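Local structure of lipolytic enzyme, g-d-s-l (Clostridium thermocellum, 2W47) at residues F58-G63 / N95-V100; G89-W94 / G120-Y125. The protein carries a family 6 carbohydrate-binding module, a beta-sandwich domain that here holds a sugar ligand and a calcium ion. All coordinates share one frame; numbering follows the deposited sequence.

Contact 1: residues F58-G63 / N95-V100; sequences FRYANG and NEAGIV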
ATOM      1  N   PHE A  58       4.179   1.571   1.957  1.00  9.03           N
ATOM      2  CA  PHE A  58       2.842   2.104   2.208  1.00  8.42           C
ATOM      3  C   PHE A  58       2.900   2.974   3.448  1.00  8.65           C
ATOM      4  O   PHE A  58       3.381   2.536   4.494  1.00  9.58           O
ATOM      5  CB  PHE A  58       1.848   0.966   2.459  1.00  9.13           C
ATOM      6  CG  PHE A  58       1.706   0.012   1.310  1.00  9.00           C
ATOM      7  CD1 PHE A  58       0.739   0.218   0.329  1.00 12.07           C
ATOM      8  CD2 PHE A  58       2.526  -1.110   1.215  1.00 10.38           C
ATOM      9  CE1 PHE A  58       0.599  -0.677  -0.733  1.00 12.30           C
ATOM     10  CE2 PHE A  58       2.394  -2.006   0.160  1.00 11.31           C
ATOM     11  CZ  PHE A  58       1.427  -1.796  -0.817  1.00 10.91           C
ATOM     12  N   ARG A  59       2.429   4.209   3.344  1.00  8.17           N
ATOM     13  CA  ARG A  59       2.210   5.018   4.531  1.00  8.10           C
ATOM     14  C   ARG A  59       0.777   4.760   4.968  1.00  7.75           C
ATOM     15  O   ARG A  59      -0.146   4.931   4.186  1.00  8.28           O
ATOM     16  CB  ARG A  59       2.459   6.496   4.244  1.00  7.83           C
ATOM     17  CG  ARG A  59       2.326   7.388   5.473  1.00  8.43           C
ATOM     18  CD  ARG A  59       2.853   8.791   5.222  1.00  9.52           C
ATOM     19  NE  ARG A  59       2.934   9.584   6.452  1.00 10.39           N
ATOM     20  CZ  ARG A  59       2.002  10.437   6.873  1.00 10.91           C
ATOM     21  NH1 ARG A  59       2.179  11.114   8.003  1.00 13.00           N
ATOM     22  NH2 ARG A  59       0.885  10.615   6.177  1.00 10.13           N
ATOM     23  N   TYR A  60       0.593   4.341   6.221  1.00  7.77           N
ATOM     24  CA  TYR A  60      -0.684   3.793   6.658  1.00  7.66           C
ATOM     25  C   TYR A  60      -0.998   4.140   8.108  1.00  7.56           C
ATOM     26  O   TYR A  60      -0.099   4.488   8.878  1.00  7.82           O
ATOM     27  CB  TYR A  60      -0.685   2.267   6.467  1.00  7.74           C
ATOM     28  CG  TYR A  60      -0.015   1.531   7.600  1.00  7.26           C
ATOM     29  CD1 TYR A  60      -0.770   1.012   8.646  1.00  7.43           C
ATOM     30  CD2 TYR A  60       1.366   1.368   7.637  1.00  7.76           C
ATOM     31  CE1 TYR A  60      -0.171   0.348   9.701  1.00  8.05           C
ATOM     32  CE2 TYR A  60       1.980   0.699   8.702  1.00  8.16           C
ATOM     33  CZ  TYR A  60       1.194   0.197   9.717  1.00  8.36           C
ATOM     34  OH  TYR A  60       1.768  -0.458  10.786  1.00  9.19           O
ATOM     35  N   ALA A  61      -2.274   4.033   8.471  1.00  7.79           N
ATOM     36  CA  ALA A  61      -2.688   4.150   9.856  1.00  7.55           C
ATOM     37  C   ALA A  61      -3.542   2.961  10.224  1.00  7.96           C
ATOM     38  O   ALA A  61      -4.293   2.446   9.406  1.00  8.20           O
ATOM     39  CB  ALA A  61      -3.442   5.460  10.099  1.00  7.96           C
ATOM     40  N   ASN A  62      -3.421   2.520  11.471  1.00  7.80           N
ATOM     41  CA  ASN A  62      -4.248   1.442  11.998  1.00  8.35           C
ATOM     42  C   ASN A  62      -4.531   1.757  13.457  1.00  8.76           C
ATOM     43  O   ASN A  62      -3.707   1.489  14.341  1.00  8.76           O
ATOM     44  CB  ASN A  62      -3.563   0.082  11.826  1.00  8.14           C
ATOM     45  CG  ASN A  62      -4.384  -1.063  12.386  1.00  7.75           C
ATOM     46  OD1 ASN A  62      -5.473  -0.846  12.920  1.00  8.05           O
ATOM     47  ND2 ASN A  62      -3.853  -2.282  12.299  1.00  9.09           N
ATOM     48  N   GLY A  63      -5.708   2.328  13.696  1.00  9.14           N
ATOM     49  CA  GLY A  63      -6.088   2.768  15.035  1.00 10.24           C
ATOM     50  C   GLY A  63      -6.775   1.696  15.852  1.00 11.20           C
ATOM     51  O   GLY A  63      -7.370   1.995  16.881  1.00 12.80           O
ATOM     52  N   ASN A  95       2.331   5.423  10.022  1.00  9.85           N
ATOM     53  CA  ASN A  95       3.630   4.765   9.978  1.00 10.33           C
ATOM     54  C   ASN A  95       3.863   4.195   8.587  1.00 10.03           C
ATOM     55  O   ASN A  95       3.031   4.369   7.691  1.00  9.69           O
ATOM     56  CB  ASN A  95       3.708   3.668  11.045  1.00 11.10           C
ATOM     57  CG  ASN A  95       3.727   4.222  12.462  1.00 12.67           C
ATOM     58  OD1 ASN A  95       3.929   5.421  12.683  1.00 15.46           O
ATOM     59  ND2 ASN A  95       3.521   3.340  13.433  1.00 15.68           N
ATOM     60  N   GLU A  96       5.000   3.538   8.401  1.00  9.99           N
ATOM     61  CA  GLU A  96       5.349   2.929   7.127  1.00 10.64           C
ATOM     62  C   GLU A  96       5.411   1.413   7.259  1.00  9.92           C
ATOM     63  O   GLU A  96       5.825   0.894   8.295  1.00  9.98           O
ATOM     64  CB  GLU A  96       6.715   3.424   6.660  1.00 10.88           C
ATOM     65  CG  GLU A  96       6.802   4.886   6.239  1.00 13.17           C
ATOM     66  CD  GLU A  96       8.200   5.249   5.735  1.00 14.05           C
ATOM     67  OE1 GLU A  96       9.194   4.728   6.278  1.00 19.76           O
ATOM     68  OE2 GLU A  96       8.313   6.067   4.800  1.00 19.55           O
ATOM     69  N   ALA A  97       5.002   0.716   6.206  1.00  9.23           N
ATOM     70  CA  ALA A  97       5.232  -0.719   6.065  1.00  9.20           C
ATOM     71  C   ALA A  97       5.665  -0.947   4.635  1.00  9.57           C
ATOM     72  O   ALA A  97       5.013  -0.473   3.700  1.00  9.02           O
ATOM     73  CB  ALA A  97       3.976  -1.517   6.393  1.00  9.56           C
ATOM     74  N   GLY A  98       6.772  -1.659   4.463  1.00  9.37           N
ATOM     75  CA  GLY A  98       7.370  -1.793   3.152  1.00  9.78           C
ATOM     76  C   GLY A  98       7.846  -3.189   2.827  1.00  9.76           C
ATOM     77  O   GLY A  98       8.067  -4.018   3.724  1.00 10.14           O
ATOM     78  N   ILE A  99       7.975  -3.443   1.531  1.00 10.01           N
ATOM     79  CA  ILE A  99       8.624  -4.642   1.016  1.00 11.24           C
ATOM     80  C   ILE A  99       9.533  -4.237  -0.128  1.00 11.50           C
ATOM     81  O   ILE A  99       9.410  -3.141  -0.681  1.00 11.62           O
ATOM     82  CB  ILE A  99       7.621  -5.729   0.516  1.00 11.71           C
ATOM     83  CG1 ILE A  99       6.714  -5.189  -0.597  1.00 12.81           C
ATOM     84  CG2 ILE A  99       6.821  -6.324   1.671  1.00 12.81           C
ATOM     85  CD1 ILE A  99       5.945  -6.270  -1.333  1.00 13.05           C
ATOM     86  N   VAL A 100      10.454  -5.126  -0.471  1.00 11.66           N
ATOM     87  CA  VAL A 100      11.237  -4.985  -1.679  1.00 12.24           C
ATOM     88  C   VAL A 100      10.698  -6.009  -2.676  1.00 11.94           C
ATOM     89  O   VAL A 100      10.461  -7.160  -2.323  1.00 12.53           O
ATOM     90  CB  VAL A 100      12.742  -5.195  -1.401  1.00 12.72           C
ATOM     91  CG1 VAL A 100      13.534  -5.156  -2.683  1.00 14.44           C
ATOM     92  CG2 VAL A 100      13.247  -4.128  -0.444  1.00 13.78           C
TER
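Phe-58, Arg-59 and Tyr-60 pair with Ala-97, Glu-96 and Asn-95 at one edge of the beta sandwich that forms this family 6 carbohydrate-binding module. Strand 95-103 is an edge strand of a four-stranded antiparallel sheet, and strand 52-61 is its inner neighbour. The axes of 58-61 and 95-100 approach to 4.7 Å, with N-to-C directions 134° apart, antiparallel with a marked twist.

Four backbone hydrogen bonds join the strands, two in each of the hydrogen-bonded pairs Phe-58 with Ala-97 and Tyr-60 with Asn-95. In the first, Phe-58 N reaches Ala-97 O at 2.8 Å and Ala-97 N returns to Phe-58 O at 3.0 Å. Between them lies the non-hydrogen-bonded pair Arg-59 with Glu-96, bridged by two weaker CA-H...O contacts: Glu-96 CA lies 3.3 Å from Phe-58 O, and Arg-59 CA meets Asn-95 O.

Arg-59 and Glu-96 share one face and bear opposite charges, but their charged atoms do not meet. Glu-96 is exposed, where a carboxylate is at home. Arg-59 extends with CG anti to the backbone N (chi1 -177°), and its NH2 makes a salt bridge to Asp-124 OD2 and a hydrogen bond to Gly-25 O.

The apolar contacts lie on the face that bears Phe-58, Tyr-60 and Ala-97. Tyr-60 has CG between its own backbone N and carbonyl carbon (chi1 83°), which swings the ring over toward the edge strand. Its CE2 comes 3.8 Å from Ala-97 CB, a methyl small enough to admit the ring. The long phenol also hydrogen-bonds through OH to Val-86 O, while Phe-85 meets the ring edge-to-face. On this same face Phe-58 suits the sandwich interior, touching Met-83 and Leu-126, and its ring turns an edge to the partner strand, CD2 lying 3.6 Å from Ala-97 O.

Contact 2: residues G89-W94 / G120-Y125; sequences GAWTTW and GPNVDY. With AQA (4-deoxy-beta-L-threo-hex-4-enopyranuronic acid), chain B.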
ATOM      1  N   GLY A  89      -1.515   2.786  16.734  1.00 11.29           N
ATOM      2  CA  GLY A  89      -1.971   3.375  17.996  1.00 12.46           C
ATOM      3  C   GLY A  89      -3.175   4.285  17.895  1.00 14.07           C
ATOM      4  O   GLY A  89      -4.127   4.153  18.656  1.00 16.64           O
ATOM      5  N   ALA A  90      -3.101   5.247  16.993  1.00 14.13           N
ATOM      6  CA  ALA A  90      -4.183   6.198  16.772  1.00 13.19           C
ATOM      7  C   ALA A  90      -4.438   6.288  15.283  1.00 12.33           C
ATOM      8  O   ALA A  90      -3.530   6.046  14.482  1.00 11.65           O
ATOM      9  CB  ALA A  90      -3.814   7.554  17.312  1.00 13.22           C
ATOM     10  N   TRP A  91      -5.662   6.661  14.914  1.00 11.50           N
ATOM     11  CA  TRP A  91      -6.021   6.817  13.499  1.00 11.08           C
ATOM     12  C   TRP A  91      -5.310   7.999  12.855  1.00 11.07           C
ATOM     13  O   TRP A  91      -5.271   8.114  11.635  1.00 10.79           O
ATOM     14  CB  TRP A  91      -7.534   6.942  13.319  1.00 11.35           C
ATOM     15  CG  TRP A  91      -8.229   5.629  13.502  1.00 10.99           C
ATOM     16  CD1 TRP A  91      -9.078   5.281  14.515  1.00 11.58           C
ATOM     17  CD2 TRP A  91      -8.117   4.473  12.659  1.00 10.26           C
ATOM     18  NE1 TRP A  91      -9.510   3.985  14.352  1.00 12.03           N
ATOM     19  CE2 TRP A  91      -8.939   3.467  13.219  1.00 10.96           C
ATOM     20  CE3 TRP A  91      -7.411   4.193  11.478  1.00  9.68           C
ATOM     21  CZ2 TRP A  91      -9.064   2.196  12.647  1.00 10.79           C
ATOM     22  CZ3 TRP A  91      -7.544   2.925  10.906  1.00 10.92           C
ATOM     23  CH2 TRP A  91      -8.358   1.945  11.498  1.00 10.44           C
ATOM     24  N   THR A  92      -4.738   8.864  13.686  1.00 10.48           N
ATOM     25  CA  THR A  92      -4.005  10.040  13.221  1.00 10.73           C
ATOM     26  C   THR A  92      -2.483   9.850  13.304  1.00 10.56           C
ATOM     27  O   THR A  92      -1.716  10.786  13.062  1.00 10.86           O
ATOM     28  CB  THR A  92      -4.415  11.287  14.027  1.00 10.89           C
ATOM     29  OG1 THR A  92      -4.237  11.015  15.424  1.00 12.35           O
ATOM     30  CG2 THR A  92      -5.872  11.645  13.762  1.00 11.33           C
ATOM     31  N   THR A  93      -2.057   8.630  13.645  1.00 10.47           N
ATOM     32  CA  THR A  93      -0.648   8.280  13.636  1.00 10.17           C
ATOM     33  C   THR A  93      -0.357   7.392  12.437  1.00  9.99           C
ATOM     34  O   THR A  93      -0.928   6.310  12.300  1.00 10.27           O
ATOM     35  CB  THR A  93      -0.221   7.590  14.938  1.00 10.28           C
ATOM     36  OG1 THR A  93      -0.470   8.489  16.024  1.00 11.22           O
ATOM     37  CG2 THR A  93       1.263   7.264  14.899  1.00 10.56           C
ATOM     38  N   TRP A  94       0.512   7.885  11.564  1.00  9.71           N
ATOM     39  CA  TRP A  94       0.786   7.251  10.289  1.00 10.13           C
ATOM     40  C   TRP A  94       2.206   6.716  10.285  1.00 10.48           C
ATOM     41  O   TRP A  94       3.164   7.463  10.523  1.00 11.76           O
ATOM     42  CB  TRP A  94       0.599   8.246   9.145  1.00  9.57           C
ATOM     43  CG  TRP A  94      -0.775   8.834   9.076  1.00  9.28           C
ATOM     44  CD1 TRP A  94      -1.262   9.880   9.825  1.00  8.73           C
ATOM     45  CD2 TRP A  94      -1.851   8.427   8.213  1.00  8.62           C
ATOM     46  NE1 TRP A  94      -2.568  10.145   9.476  1.00  9.58           N
ATOM     47  CE2 TRP A  94      -2.951   9.267   8.495  1.00  8.12           C
ATOM     48  CE3 TRP A  94      -1.995   7.432   7.233  1.00  7.33           C
ATOM     49  CZ2 TRP A  94      -4.175   9.146   7.826  1.00  8.90           C
ATOM     50  CZ3 TRP A  94      -3.224   7.309   6.574  1.00  8.53           C
ATOM     51  CH2 TRP A  94      -4.289   8.162   6.876  1.00  8.85           C
ATOM     52  N   GLY A 120      -8.535  -3.558   5.418  1.00  7.93           N
ATOM     53  CA  GLY A 120      -7.149  -3.116   5.398  1.00  7.50           C
ATOM     54  C   GLY A 120      -6.949  -1.887   6.260  1.00  7.12           C
ATOM     55  O   GLY A 120      -7.928  -1.280   6.711  1.00  7.32           O
ATOM     56  N   PRO A 121      -5.684  -1.496   6.476  1.00  6.87           N
ATOM     57  CA  PRO A 121      -5.397  -0.255   7.181  1.00  6.95           C
ATOM     58  C   PRO A 121      -5.840   0.921   6.315  1.00  6.81           C
ATOM     59  O   PRO A 121      -6.083   0.760   5.110  1.00  7.27           O
ATOM     60  CB  PRO A 121      -3.868  -0.258   7.275  1.00  7.28           C
ATOM     61  CG  PRO A 121      -3.431  -1.012   6.061  1.00  7.47           C
ATOM     62  CD  PRO A 121      -4.450  -2.126   5.966  1.00  7.41           C
ATOM     63  N   ASN A 122      -5.936   2.100   6.913  1.00  6.54           N
ATOM     64  CA  ASN A 122      -6.070   3.309   6.101  1.00  6.80           C
ATOM     65  C   ASN A 122      -4.740   3.569   5.417  1.00  6.81           C
ATOM     66  O   ASN A 122      -3.684   3.454   6.046  1.00  7.24           O
ATOM     67  CB  ASN A 122      -6.474   4.501   6.950  1.00  6.76           C
ATOM     68  CG  ASN A 122      -7.912   4.429   7.414  1.00  7.20           C
ATOM     69  OD1 ASN A 122      -8.708   3.629   6.920  1.00  8.95           O
ATOM     70  ND2 ASN A 122      -8.263   5.285   8.379  1.00  9.37           N
ATOM     71  N   VAL A 123      -4.777   3.890   4.126  1.00  6.47           N
ATOM     72  CA  VAL A 123      -3.544   4.012   3.331  1.00  7.02           C
ATOM     73  C   VAL A 123      -3.455   5.386   2.669  1.00  6.83           C
ATOM     74  O   VAL A 123      -4.338   5.788   1.885  1.00  6.99           O
ATOM     75  CB  VAL A 123      -3.415   2.895   2.264  1.00  6.97           C
ATOM     76  CG1 VAL A 123      -2.164   3.099   1.437  1.00  7.18           C
ATOM     77  CG2 VAL A 123      -3.380   1.509   2.934  1.00  7.78           C
ATOM     78  N   ASP A 124      -2.392   6.106   3.002  1.00  7.42           N
ATOM     79  CA  ASP A 124      -2.174   7.463   2.527  1.00  7.50           C
ATOM     80  C   ASP A 124      -1.624   7.485   1.101  1.00  7.89           C
ATOM     81  O   ASP A 124      -2.092   8.259   0.248  1.00  7.43           O
ATOM     82  CB  ASP A 124      -1.186   8.147   3.481  1.00  7.23           C
ATOM     83  CG  ASP A 124      -1.012   9.617   3.201  1.00  9.28           C
ATOM     84  OD1 ASP A 124      -1.946  10.249   2.670  1.00  8.22           O
ATOM     85  OD2 ASP A 124       0.063  10.149   3.553  1.00  9.69           O
ATOM     86  N   TYR A 125      -0.618   6.651   0.858  1.00  8.27           N
ATOM     87  CA  TYR A 125       0.051   6.560  -0.435  1.00  8.36           C
ATOM     88  C   TYR A 125       0.947   5.342  -0.494  1.00  8.28           C
ATOM     89  O   TYR A 125       1.184   4.680   0.527  1.00  8.22           O
ATOM     90  CB  TYR A 125       0.872   7.827  -0.736  1.00  9.30           C
ATOM     91  CG  TYR A 125       2.000   8.170   0.220  1.00  9.65           C
ATOM     92  CD1 TYR A 125       3.134   7.359   0.330  1.00  8.98           C
ATOM     93  CD2 TYR A 125       1.971   9.353   0.944  1.00 10.25           C
ATOM     94  CE1 TYR A 125       4.186   7.698   1.181  1.00  9.53           C
ATOM     95  CE2 TYR A 125       3.017   9.704   1.787  1.00 10.56           C
ATOM     96  CZ  TYR A 125       4.119   8.870   1.900  1.00 10.24           C
ATOM     97  OH  TYR A 125       5.166   9.200   2.734  1.00 12.41           O
TER
HETATM   98  O6A AQA B   2     -11.967   0.687  11.244  1.00 15.19           O
HETATM   99  C6  AQA B   2     -11.645   1.507  10.341  1.00 16.56           C
HETATM  100  O6B AQA B   2     -11.203   1.138   9.222  1.00 16.51           O
HETATM  101  C5  AQA B   2     -11.769   2.813  10.583  1.00 16.81           C
HETATM  102  O5  AQA B   2     -12.253   3.190  11.904  1.00 18.59           O
HETATM  103  C4  AQA B   2     -11.429   3.737   9.654  1.00 17.67           C
HETATM  104  C3  AQA B   2     -11.789   5.195   9.860  1.00 18.65           C
HETATM  105  O3  AQA B   2     -10.929   6.063   9.109  1.00 17.80           O
HETATM  106  C2  AQA B   2     -11.666   5.497  11.348  1.00 19.05           C
HETATM  107  O2  AQA B   2     -12.015   6.855  11.626  1.00 18.01           O
HETATM  108  C1  AQA B   2     -12.577   4.565  12.141  1.00 19.93           C
HETATM  109  O   HOH W   1      -6.309   7.256   9.315  1.00  9.42           O
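The loop 89-94 makes a type I beta turn from Ala-90 to Thr-93, closed by Thr-93 N to Ala-90 O, and stands beside the start of strand 122-130 with Trp-91 and Asn-122 CA atoms 8.2 Å apart. Side chains and a water span that gap. Trp-91 and Asn-122 cross at about a right angle, with ring and amide planes 38° apart; Asn-122 ND2 lies 3.4 Å from Trp-91 CE3, obliquely to the indole. The same nitrogen donates to O3 of the bound 4-deoxy-beta-L-threo-hex-4-enopyranuronic acid at 2.9 Å and to a water, which in turn donates to Trp-91 O. Two acceptors thus fix the rotation of the amide, and an asparagine supplies the two N-H groups they need.

This is the glycan pocket of the family 6 module, in which Trp-91 offers one broad indole face to the sugar: C2 sits 3.8 Å above the plane, over the ring centre. Glu-20, Asn-23, Asn-36 and Arg-68 hydrogen-bond to the sugar as well.

Farther along the strand, the broad Trp-94 indole reaches across to Asp-124, CZ3 3.8 Å from its CB, while NE1 hydrogen-bonds to Ala-24 O and Tyr-31 meets the ring edge-to-face. The chi1 of Asp-124 (-173°) turns its short, buried carboxylate to Arg-59 and Thr-27, which satisfy it.

The centres of contacts 1 and 2 lie about 8 Å apart, and their segments alternate along the chain: 58-63, 89-94, 95-100, then 120-125. Strand 52-61 is flanked by 95-103 and 122-130 in the four-stranded sheet, so contact 1 joins it to one neighbour while contact 2 sets loop 89-94 against the other. Direct bridges tie the contacts together: besides the salt bridge between Arg-59 and Asp-124, Ala-61 N probably hydrogen-bonds to Asn-122 O. Because loop 89-94 runs directly into edge strand 95-103 and Asn-122 begins strand 122-130, the sheet positions the two pocket residues Trp-91 and Asn-122 beside the sugar.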